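PDB 5HQH: Lmo2119 protein from Listeria monocytogenes serovar 1/2a, which is of unknown function but contains this elongated, mostly beta YbbR-like domain as one part of a longer protein probably carrying a signal sequence. Local coordinates for residues Q54-L62 with V72-S80; S8-V18 with P33-R44. All blocks are in the same frame, centred on the assembly; numbering follows the deposited sequence.

Interaction 1: Q54-L62 with V72-S80; sequences QDFTVYADL and VKLQVKDVS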
loop_
_atom_site.group_PDB
_atom_site.type_symbol
_atom_site.label_atom_id
_atom_site.label_comp_id
_atom_site.label_asym_id
_atom_site.label_seq_id
_atom_site.Cartn_x
_atom_site.Cartn_y
_atom_site.Cartn_z
ATOM N N GLN A 54 9.440 -11.092 -0.638
ATOM C CA GLN A 54 8.641 -9.876 -0.434
ATOM C C GLN A 54 8.418 -9.133 -1.744
ATOM O O GLN A 54 8.595 -7.920 -1.853
ATOM C CB GLN A 54 9.234 -8.978 0.654
ATOM C CG GLN A 54 8.181 -8.124 1.321
ATOM C CD GLN A 54 8.738 -7.187 2.322
ATOM O OE1 GLN A 54 8.748 -5.968 2.083
ATOM N NE2 GLN A 54 9.236 -7.730 3.449
ATOM N N ASP A 55 8.047 -9.893 -2.741
ATOM C CA ASP A 55 7.884 -9.357 -4.090
ATOM C C ASP A 55 6.471 -8.857 -4.396
ATOM O O ASP A 55 6.191 -8.400 -5.521
ATOM C CB ASP A 55 8.437 -10.316 -5.164
ATOM C CG ASP A 55 7.841 -11.696 -5.125
ATOM O OD1 ASP A 55 7.221 -12.120 -4.127
ATOM O OD2 ASP A 55 8.047 -12.421 -6.103
ATOM N N PHE A 56 5.590 -8.929 -3.408
ATOM C CA PHE A 56 4.263 -8.290 -3.522
ATOM C C PHE A 56 4.457 -6.811 -3.244
ATOM O O PHE A 56 5.480 -6.392 -2.686
ATOM C CB PHE A 56 3.266 -8.893 -2.566
ATOM C CG PHE A 56 3.732 -8.923 -1.125
ATOM C CD1 PHE A 56 3.480 -7.847 -0.288
ATOM C CD2 PHE A 56 4.432 -10.016 -0.597
ATOM C CE1 PHE A 56 3.943 -7.850 1.014
ATOM C CE2 PHE A 56 4.891 -10.015 0.693
ATOM C CZ PHE A 56 4.620 -8.927 1.522
ATOM N N THR A 57 3.471 -6.020 -3.647
ATOM C CA THR A 57 3.545 -4.559 -3.563
ATOM C C THR A 57 2.314 -4.004 -2.917
ATOM O O THR A 57 1.226 -4.218 -3.424
ATOM C CB THR A 57 3.633 -3.971 -4.978
ATOM O OG1 THR A 57 4.790 -4.527 -5.650
ATOM C CG2 THR A 57 3.696 -2.466 -4.946
ATOM N N VAL A 58 2.475 -3.308 -1.776
ATOM C CA VAL A 58 1.379 -2.610 -1.112
ATOM C C VAL A 58 1.392 -1.182 -1.637
ATOM O O VAL A 58 2.456 -0.578 -1.737
ATOM C CB VAL A 58 1.551 -2.580 0.414
ATOM C CG1 VAL A 58 0.386 -1.847 1.066
ATOM C CG2 VAL A 58 1.663 -3.992 0.960
ATOM N N TYR A 59 0.221 -0.685 -2.022
ATOM C CA TYR A 59 0.145 0.636 -2.607
ATOM C C TYR A 59 -1.120 1.400 -2.271
ATOM O O TYR A 59 -2.182 0.829 -2.030
ATOM C CB TYR A 59 0.297 0.557 -4.124
ATOM C CG TYR A 59 -0.789 -0.197 -4.892
ATOM C CD1 TYR A 59 -0.772 -1.581 -4.952
ATOM C CD2 TYR A 59 -1.767 0.472 -5.637
ATOM C CE1 TYR A 59 -1.716 -2.276 -5.663
ATOM C CE2 TYR A 59 -2.714 -0.241 -6.369
ATOM C CZ TYR A 59 -2.663 -1.614 -6.396
ATOM O OH TYR A 59 -3.590 -2.305 -7.160
ATOM N N ALA A 60 -0.968 2.726 -2.310
ATOM C CA ALA A 60 -2.068 3.683 -2.240
ATOM C C ALA A 60 -2.158 4.281 -3.645
ATOM O O ALA A 60 -1.235 4.954 -4.099
ATOM C CB ALA A 60 -1.820 4.780 -1.192
ATOM N N ASP A 61 -3.296 4.071 -4.312
ATOM C CA ASP A 61 -3.498 4.632 -5.651
ATOM C C ASP A 61 -4.327 5.901 -5.562
ATOM O O ASP A 61 -5.537 5.863 -5.304
ATOM C CB ASP A 61 -4.172 3.649 -6.575
ATOM C CG ASP A 61 -4.143 4.110 -8.019
ATOM O OD1 ASP A 61 -3.631 5.201 -8.334
ATOM O OD2 ASP A 61 -4.614 3.376 -8.898
ATOM N N LEU A 62 -3.653 7.023 -5.765
ATOM C CA LEU A 62 -4.299 8.329 -5.697
ATOM C C LEU A 62 -4.311 9.011 -7.047
ATOM O O LEU A 62 -4.369 10.241 -7.140
ATOM C CB LEU A 62 -3.597 9.171 -4.644
ATOM C CG LEU A 62 -3.831 8.560 -3.259
ATOM C CD1 LEU A 62 -2.862 9.119 -2.249
ATOM C CD2 LEU A 62 -5.274 8.750 -2.812
ATOM N N VAL A 72 -7.809 6.718 1.925
ATOM C CA VAL A 72 -7.539 5.751 0.847
ATOM C C VAL A 72 -7.297 4.363 1.404
ATOM O O VAL A 72 -6.574 4.194 2.376
ATOM C CB VAL A 72 -6.351 6.202 -0.048
ATOM C CG1 VAL A 72 -5.045 6.317 0.734
ATOM C CG2 VAL A 72 -6.166 5.268 -1.241
ATOM N N LYS A 73 -7.939 3.358 0.797
ATOM C CA LYS A 73 -7.702 1.968 1.187
ATOM C C LYS A 73 -6.445 1.452 0.464
ATOM O O LYS A 73 -6.290 1.615 -0.736
ATOM C CB LYS A 73 -8.884 1.067 0.791
ATOM C CG LYS A 73 -8.711 -0.386 1.228
ATOM C CD LYS A 73 -9.922 -1.234 0.912
ATOM C CE LYS A 73 -9.632 -2.703 1.117
ATOM N NZ LYS A 73 -9.252 -3.066 2.492
ATOM N N LEU A 74 -5.571 0.803 1.221
ATOM C CA LEU A 74 -4.349 0.215 0.678
ATOM C C LEU A 74 -4.641 -1.072 -0.060
ATOM O O LEU A 74 -5.459 -1.876 0.341
ATOM C CB LEU A 74 -3.338 -0.006 1.813
ATOM C CG LEU A 74 -2.914 1.280 2.550
ATOM C CD1 LEU A 74 -1.853 0.932 3.556
ATOM C CD2 LEU A 74 -2.436 2.367 1.587
ATOM N N GLN A 75 -3.972 -1.232 -1.202
ATOM C CA GLN A 75 -4.151 -2.387 -2.091
ATOM C C GLN A 75 -2.877 -3.207 -2.142
ATOM O O GLN A 75 -1.809 -2.720 -1.770
ATOM C CB GLN A 75 -4.542 -1.902 -3.470
ATOM C CG GLN A 75 -5.888 -1.200 -3.525
ATOM C CD GLN A 75 -6.188 -0.680 -4.899
ATOM O OE1 GLN A 75 -6.047 0.529 -5.189
ATOM N NE2 GLN A 75 -6.534 -1.573 -5.788
ATOM N N VAL A 76 -2.989 -4.421 -2.682
ATOM C CA VAL A 76 -1.841 -5.312 -2.842
ATOM C C VAL A 76 -1.868 -5.899 -4.245
ATOM O O VAL A 76 -2.913 -6.364 -4.744
ATOM C CB VAL A 76 -1.793 -6.442 -1.814
ATOM C CG1 VAL A 76 -0.488 -7.230 -1.952
ATOM C CG2 VAL A 76 -1.986 -5.912 -0.404
ATOM N N LYS A 77 -0.725 -5.846 -4.925
ATOM C CA LYS A 77 -0.573 -6.429 -6.257
ATOM C C LYS A 77 0.733 -7.209 -6.305
ATOM O O LYS A 77 1.480 -7.262 -5.337
ATOM C CB LYS A 77 -0.666 -5.372 -7.365
ATOM C CG LYS A 77 0.489 -4.380 -7.422
ATOM C CD LYS A 77 0.224 -3.296 -8.463
ATOM C CE LYS A 77 1.450 -2.432 -8.762
ATOM N NZ LYS A 77 2.475 -3.141 -9.603
ATOM N N ASP A 78 0.969 -7.833 -7.435
ATOM C CA ASP A 78 2.173 -8.658 -7.648
ATOM C C ASP A 78 2.227 -9.799 -6.606
ATOM O O ASP A 78 3.283 -10.139 -6.072
ATOM C CB ASP A 78 3.463 -7.829 -7.629
ATOM C CG ASP A 78 3.391 -6.590 -8.511
ATOM O OD1 ASP A 78 2.906 -6.719 -9.635
ATOM O OD2 ASP A 78 3.786 -5.505 -8.056
ATOM N N VAL A 79 1.063 -10.375 -6.323
ATOM C CA VAL A 79 0.914 -11.358 -5.248
ATOM C C VAL A 79 0.151 -12.549 -5.795
ATOM O O VAL A 79 -0.749 -12.391 -6.596
ATOM C CB VAL A 79 0.179 -10.698 -4.042
ATOM C CG1 VAL A 79 -1.257 -10.295 -4.389
ATOM C CG2 VAL A 79 0.221 -11.588 -2.809
ATOM N N SER A 80 0.549 -13.760 -5.388
ATOM C CA SER A 80 -0.106 -14.975 -5.847
ATOM C C SER A 80 -1.606 -14.947 -5.606
ATOM O O SER A 80 -2.074 -14.541 -4.552
ATOM C CB SER A 80 0.451 -16.181 -5.109
ATOM O OG SER A 80 -0.286 -17.361 -5.420
HETATM O O HOH W 1 4.383 -11.926 -4.033
HETATM O O HOH W 2 5.454 -11.101 -7.644
HETATM O O HOH W 3 -5.716 -1.212 -8.456
HETATM O O HOH W 4 -5.559 2.622 -3.163
HETATM O O HOH W 5 -6.260 1.439 -8.029
#
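Tyr59 lays its ring against Gln75 where strands 57-61 and 68-77 pair as an antiparallel beta hairpin. Gln75 CB sits over one face of the ring in a CH-pi contact, 3.7 Å from the Tyr59 centroid, and the amide plane beyond it is turned 39° from the ring plane. Placing the Tyr59 ring between its own backbone N and carbonyl carbon (chi1 64°) leans it across the neighbouring strand, where CE1 comes within 3.5 Å of Lys77 CG, the lysine chain crossing at about a right angle. A water joins Tyr59 OH to Gln75 NE2, and two others link Gln75 OE1 to Asp61 N and Asp61 OD2, while Asp61 OD1 accepts from Lys63 N. Backbone bonds pair Thr57 with Lys77 and Tyr59 with Gln75. On the sheet face opposite Tyr59 and Gln75, Val58 and Val76 lie beside each other, with Val58 also packing on Val38 of strand 35-42. At the hairpin's open end Thr57 OG1 donates to the anti lone pair of Asp78 OD2 (2.8 Å); in one modelled conformer Lys77 NZ adds a salt bridge on its syn side, slightly out of plane. Held mainly by the Thr57 hydroxyl, Asp78 OD2 probably keeps its negative charge.

Interaction 2: S8-V18 with P33-R44; sequences SDSEVIENVPV and PETVTVTLSGPR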
loop_
_atom_site.group_PDB
_atom_site.type_symbol
_atom_site.label_atom_id
_atom_site.label_comp_id
_atom_site.label_asym_id
_atom_site.label_seq_id
_atom_site.Cartn_x
_atom_site.Cartn_y
_atom_site.Cartn_z
ATOM N N SER A 8 -2.150 -25.410 5.290
ATOM C CA SER A 8 -2.273 -23.919 5.271
ATOM C C SER A 8 -1.269 -23.278 6.223
ATOM O O SER A 8 -0.969 -23.808 7.296
ATOM C CB SER A 8 -3.700 -23.466 5.609
ATOM O OG SER A 8 -4.078 -23.860 6.912
ATOM N N ASP A 9 -0.758 -22.130 5.802
ATOM C CA ASP A 9 0.298 -21.425 6.503
ATOM C C ASP A 9 -0.093 -19.954 6.602
ATOM O O ASP A 9 -0.966 -19.493 5.863
ATOM C CB ASP A 9 1.585 -21.594 5.674
ATOM C CG ASP A 9 2.843 -21.190 6.415
ATOM O OD1 ASP A 9 2.847 -21.121 7.670
ATOM O OD2 ASP A 9 3.855 -20.951 5.706
ATOM N N SER A 10 0.514 -19.238 7.548
ATOM C CA SER A 10 0.245 -17.800 7.760
ATOM C C SER A 10 1.470 -17.082 8.312
ATOM O O SER A 10 2.162 -17.599 9.200
ATOM C CB SER A 10 -0.952 -17.584 8.703
ATOM O OG SER A 10 -1.139 -16.200 9.033
ATOM N N GLU A 11 1.719 -15.874 7.799
ATOM C CA GLU A 11 2.849 -15.053 8.221
ATOM C C GLU A 11 2.397 -13.608 8.355
ATOM O O GLU A 11 1.665 -13.104 7.515
ATOM C CB GLU A 11 3.978 -15.120 7.194
ATOM C CG GLU A 11 4.715 -16.443 7.111
ATOM C CD GLU A 11 5.611 -16.717 8.300
ATOM O OE1 GLU A 11 5.929 -15.775 9.039
ATOM O OE2 GLU A 11 6.047 -17.870 8.464
ATOM N N VAL A 12 2.820 -12.960 9.436
ATOM C CA VAL A 12 2.596 -11.535 9.652
ATOM C C VAL A 12 3.952 -10.891 9.381
ATOM O O VAL A 12 4.934 -11.209 10.026
ATOM C CB VAL A 12 2.097 -11.235 11.082
ATOM C CG1 VAL A 12 1.927 -9.740 11.265
ATOM C CG2 VAL A 12 0.790 -11.969 11.356
ATOM N N ILE A 13 3.987 -10.021 8.390
ATOM C CA ILE A 13 5.232 -9.411 7.937
ATOM C C ILE A 13 5.194 -7.929 8.306
ATOM O O ILE A 13 4.305 -7.197 7.855
ATOM C CB ILE A 13 5.388 -9.611 6.410
ATOM C CG1 ILE A 13 5.349 -11.121 6.081
ATOM C CG2 ILE A 13 6.677 -8.978 5.899
ATOM C CD1 ILE A 13 5.400 -11.418 4.627
ATOM N N GLU A 14 6.175 -7.522 9.091
ATOM C CA GLU A 14 6.254 -6.149 9.561
ATOM C C GLU A 14 7.116 -5.288 8.622
ATOM O O GLU A 14 7.934 -5.776 7.847
ATOM C CB GLU A 14 6.838 -6.118 10.968
ATOM C CG GLU A 14 5.926 -6.788 11.978
ATOM C CD GLU A 14 6.538 -6.883 13.352
ATOM O OE1 GLU A 14 7.021 -5.868 13.878
ATOM O OE2 GLU A 14 6.513 -7.986 13.922
ATOM N N ASN A 15 6.877 -3.988 8.694
ATOM C CA ASN A 15 7.706 -2.998 8.022
ATOM C C ASN A 15 7.733 -3.118 6.515
ATOM O O ASN A 15 8.771 -2.973 5.894
ATOM C CB ASN A 15 9.100 -2.996 8.640
ATOM C CG ASN A 15 9.065 -2.768 10.137
ATOM O OD1 ASN A 15 8.402 -1.844 10.612
ATOM N ND2 ASN A 15 9.753 -3.596 10.875
ATOM N N VAL A 16 6.575 -3.412 5.944
ATOM C CA VAL A 16 6.444 -3.537 4.499
ATOM C C VAL A 16 6.226 -2.122 3.914
ATOM O O VAL A 16 5.342 -1.398 4.365
ATOM C CB VAL A 16 5.246 -4.406 4.147
ATOM C CG1 VAL A 16 5.027 -4.406 2.673
ATOM C CG2 VAL A 16 5.443 -5.806 4.652
ATOM N N PRO A 17 7.021 -1.727 2.917
ATOM C CA PRO A 17 6.846 -0.382 2.362
ATOM C C PRO A 17 5.535 -0.211 1.613
ATOM O O PRO A 17 4.968 -1.183 1.073
ATOM C CB PRO A 17 8.038 -0.243 1.424
ATOM C CG PRO A 17 8.422 -1.606 1.066
ATOM C CD PRO A 17 8.114 -2.463 2.252
ATOM N N VAL A 18 5.065 1.027 1.565
ATOM C CA VAL A 18 3.872 1.388 0.812
ATOM C C VAL A 18 4.241 2.342 -0.320
ATOM O O VAL A 18 4.803 3.414 -0.066
ATOM C CB VAL A 18 2.835 2.097 1.697
ATOM C CG1 VAL A 18 1.606 2.466 0.866
ATOM C CG2 VAL A 18 2.442 1.249 2.895
ATOM N N PRO A 33 1.579 6.234 5.730
ATOM C CA PRO A 33 2.725 5.667 6.430
ATOM C C PRO A 33 3.735 5.088 5.437
ATOM O O PRO A 33 3.355 4.586 4.400
ATOM C CB PRO A 33 2.113 4.543 7.280
ATOM C CG PRO A 33 0.856 4.207 6.592
ATOM C CD PRO A 33 0.336 5.537 6.087
ATOM N N GLU A 34 5.017 5.191 5.767
ATOM C CA GLU A 34 6.100 4.618 4.953
ATOM C C GLU A 34 6.078 3.094 5.005
ATOM O O GLU A 34 6.460 2.484 4.033
ATOM C CB GLU A 34 7.458 5.137 5.369
ATOM C CG GLU A 34 7.647 6.587 4.953
ATOM C CD GLU A 34 8.771 7.328 5.613
ATOM O OE1 GLU A 34 9.682 6.711 6.211
ATOM O OE2 GLU A 34 8.718 8.573 5.489
ATOM N N THR A 35 5.592 2.528 6.108
ATOM C CA THR A 35 5.507 1.053 6.205
ATOM C C THR A 35 4.243 0.619 6.909
ATOM O O THR A 35 3.652 1.379 7.712
ATOM C CB THR A 35 6.697 0.395 6.928
ATOM O OG1 THR A 35 6.628 0.669 8.344
ATOM C CG2 THR A 35 8.006 0.808 6.341
ATOM N N VAL A 36 3.847 -0.635 6.657
ATOM C CA VAL A 36 2.675 -1.252 7.236
ATOM C C VAL A 36 2.958 -2.707 7.566
ATOM O O VAL A 36 4.026 -3.268 7.226
ATOM C CB VAL A 36 1.451 -1.134 6.295
ATOM C CG1 VAL A 36 1.118 0.310 6.071
ATOM C CG2 VAL A 36 1.718 -1.831 4.962
ATOM N N THR A 37 1.992 -3.343 8.199
ATOM C CA THR A 37 2.083 -4.767 8.499
ATOM C C THR A 37 1.167 -5.549 7.568
ATOM O O THR A 37 -0.013 -5.235 7.444
ATOM C CB THR A 37 1.668 -5.047 9.960
ATOM O OG1 THR A 37 2.498 -4.278 10.832
ATOM C CG2 THR A 37 1.769 -6.501 10.320
ATOM N N VAL A 38 1.692 -6.602 6.938
ATOM C CA VAL A 38 0.903 -7.400 6.004
ATOM C C VAL A 38 0.758 -8.807 6.505
ATOM O O VAL A 38 1.743 -9.404 6.949
ATOM C CB VAL A 38 1.575 -7.445 4.600
ATOM C CG1 VAL A 38 0.798 -8.324 3.636
ATOM C CG2 VAL A 38 1.662 -6.043 4.027
ATOM N N THR A 39 -0.467 -9.331 6.499
ATOM C CA THR A 39 -0.711 -10.708 6.887
ATOM C C THR A 39 -1.077 -11.513 5.641
ATOM O O THR A 39 -1.943 -11.109 4.866
ATOM C CB THR A 39 -1.865 -10.819 7.903
ATOM O OG1 THR A 39 -1.556 -10.031 9.041
ATOM C CG2 THR A 39 -2.078 -12.259 8.326
ATOM N N LEU A 40 -0.379 -12.627 5.454
ATOM C CA LEU A 40 -0.553 -13.537 4.309
ATOM C C LEU A 40 -0.970 -14.895 4.806
ATOM O O LEU A 40 -0.376 -15.366 5.764
ATOM C CB LEU A 40 0.780 -13.748 3.594
ATOM C CG LEU A 40 1.487 -12.519 3.050
ATOM C CD1 LEU A 40 2.804 -12.930 2.409
ATOM C CD2 LEU A 40 0.599 -11.803 2.065
ATOM N N SER A 41 -1.934 -15.529 4.140
ATOM C CA SER A 41 -2.295 -16.911 4.478
ATOM C C SER A 41 -2.584 -17.689 3.202
ATOM O O SER A 41 -3.081 -17.136 2.216
ATOM C CB SER A 41 -3.462 -16.956 5.440
ATOM O OG SER A 41 -4.632 -16.530 4.826
ATOM N N GLY A 42 -2.256 -18.973 3.211
ATOM C CA GLY A 42 -2.475 -19.812 2.028
ATOM C C GLY A 42 -1.548 -20.995 2.044
ATOM O O GLY A 42 -1.003 -21.311 3.095
ATOM N N PRO A 43 -1.310 -21.599 0.867
ATOM C CA PRO A 43 -0.442 -22.777 0.790
ATOM C C PRO A 43 0.957 -22.453 1.264
ATOM O O PRO A 43 1.526 -21.403 0.899
ATOM C CB PRO A 43 -0.455 -23.125 -0.698
ATOM C CG PRO A 43 -1.788 -22.654 -1.164
ATOM C CD PRO A 43 -2.019 -21.372 -0.404
ATOM N N ARG A 44 1.521 -23.336 2.071
ATOM C CA ARG A 44 2.838 -23.112 2.657
ATOM C C ARG A 44 3.946 -22.658 1.709
ATOM O O ARG A 44 4.665 -21.694 2.027
ATOM C CB ARG A 44 3.290 -24.361 3.415
ATOM C CG ARG A 44 4.689 -24.206 3.969
ATOM C CD ARG A 44 4.922 -25.034 5.190
ATOM N NE ARG A 44 6.319 -24.919 5.581
ATOM C CZ ARG A 44 6.839 -23.987 6.374
ATOM N NH1 ARG A 44 6.105 -23.012 6.902
ATOM N NH2 ARG A 44 8.128 -24.055 6.651
HETATM O O HOH W 6 -0.303 -25.380 3.183
HETATM O O HOH W 7 4.987 -3.169 10.621
HETATM O O HOH W 8 7.311 3.460 1.690
HETATM O O HOH W 9 4.330 5.543 1.810
#
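Asp9 and Arg44 meet at one end of an antiparallel strand pair, 9-21 with 35-42, that is interrupted by a G1 beta bulge at Asn15 and Val16, both facing Val36. The aspartate and guanidinium planes are 57° apart, and the salt bridge from Arg44 NH1 to Asp9 OD2 is long and weak at 3.3 Å. Asp9 OD2 is also bonded to Gln48 of helix 44-53, the helix that packs on this side of the pair and whose Lys51 takes the carboxylate of Glu11.

Along the same face Ile13 points its chain inward: with CG1 beside the backbone N (chi1 -57°) and the rest extended, CD1 reaches Leu40 CD1 at 3.7 Å. From the bulge onward, valines take over. Val16 CG2 touches Val38 CG2 at 3.8 Å, the two side chains crossing at about a right angle, and Val18 CG2 meets Val36 CG1 in the same crosswise manner at 3.6 Å. Val16, Val18 and Val36 also pack on Val58 of strand 57-61, and Val16, Val36 and Val38 belong to the hydrophobic interior.

The reverse face is more polar. Val12 sets CG1 anti to the backbone N (chi1 178°) and Thr37 does the same with CG2, which presses the two methyls together at 3.4 Å, a close-packed pair; Val12 CG2 rests beside Thr39 OG1. In the bulge, Asn15 has left-handed backbone angles, and its N-H misses Val36 O, which is bonded instead by Val16 N. A single water accepts from Asn15 N at 2.8 Å and lies 2.7 Å from Thr37 OG1.

In the fold
From the N terminus, residues 8-18 run out along strand 9-21, and the chain returns through strand 27-30 to pair 33-44 antiparallel with them, so interaction 2 closes first, around a 14-residue connection. Helix 44-53 then leads into strand 57-61, and interaction 1 closes a shorter hairpin with 72-80. The two contacts are in series, neither nested nor crossed. They nevertheless belong to one mixed sheet, because strand 57-61 runs parallel to strand 9-21, and strand 84-98 pairs with both 35-42 and 68-77. Packing of Val58 CB against Pro17 O, and of Gln54 on Ile13 and Pro17, joins the two contacts directly.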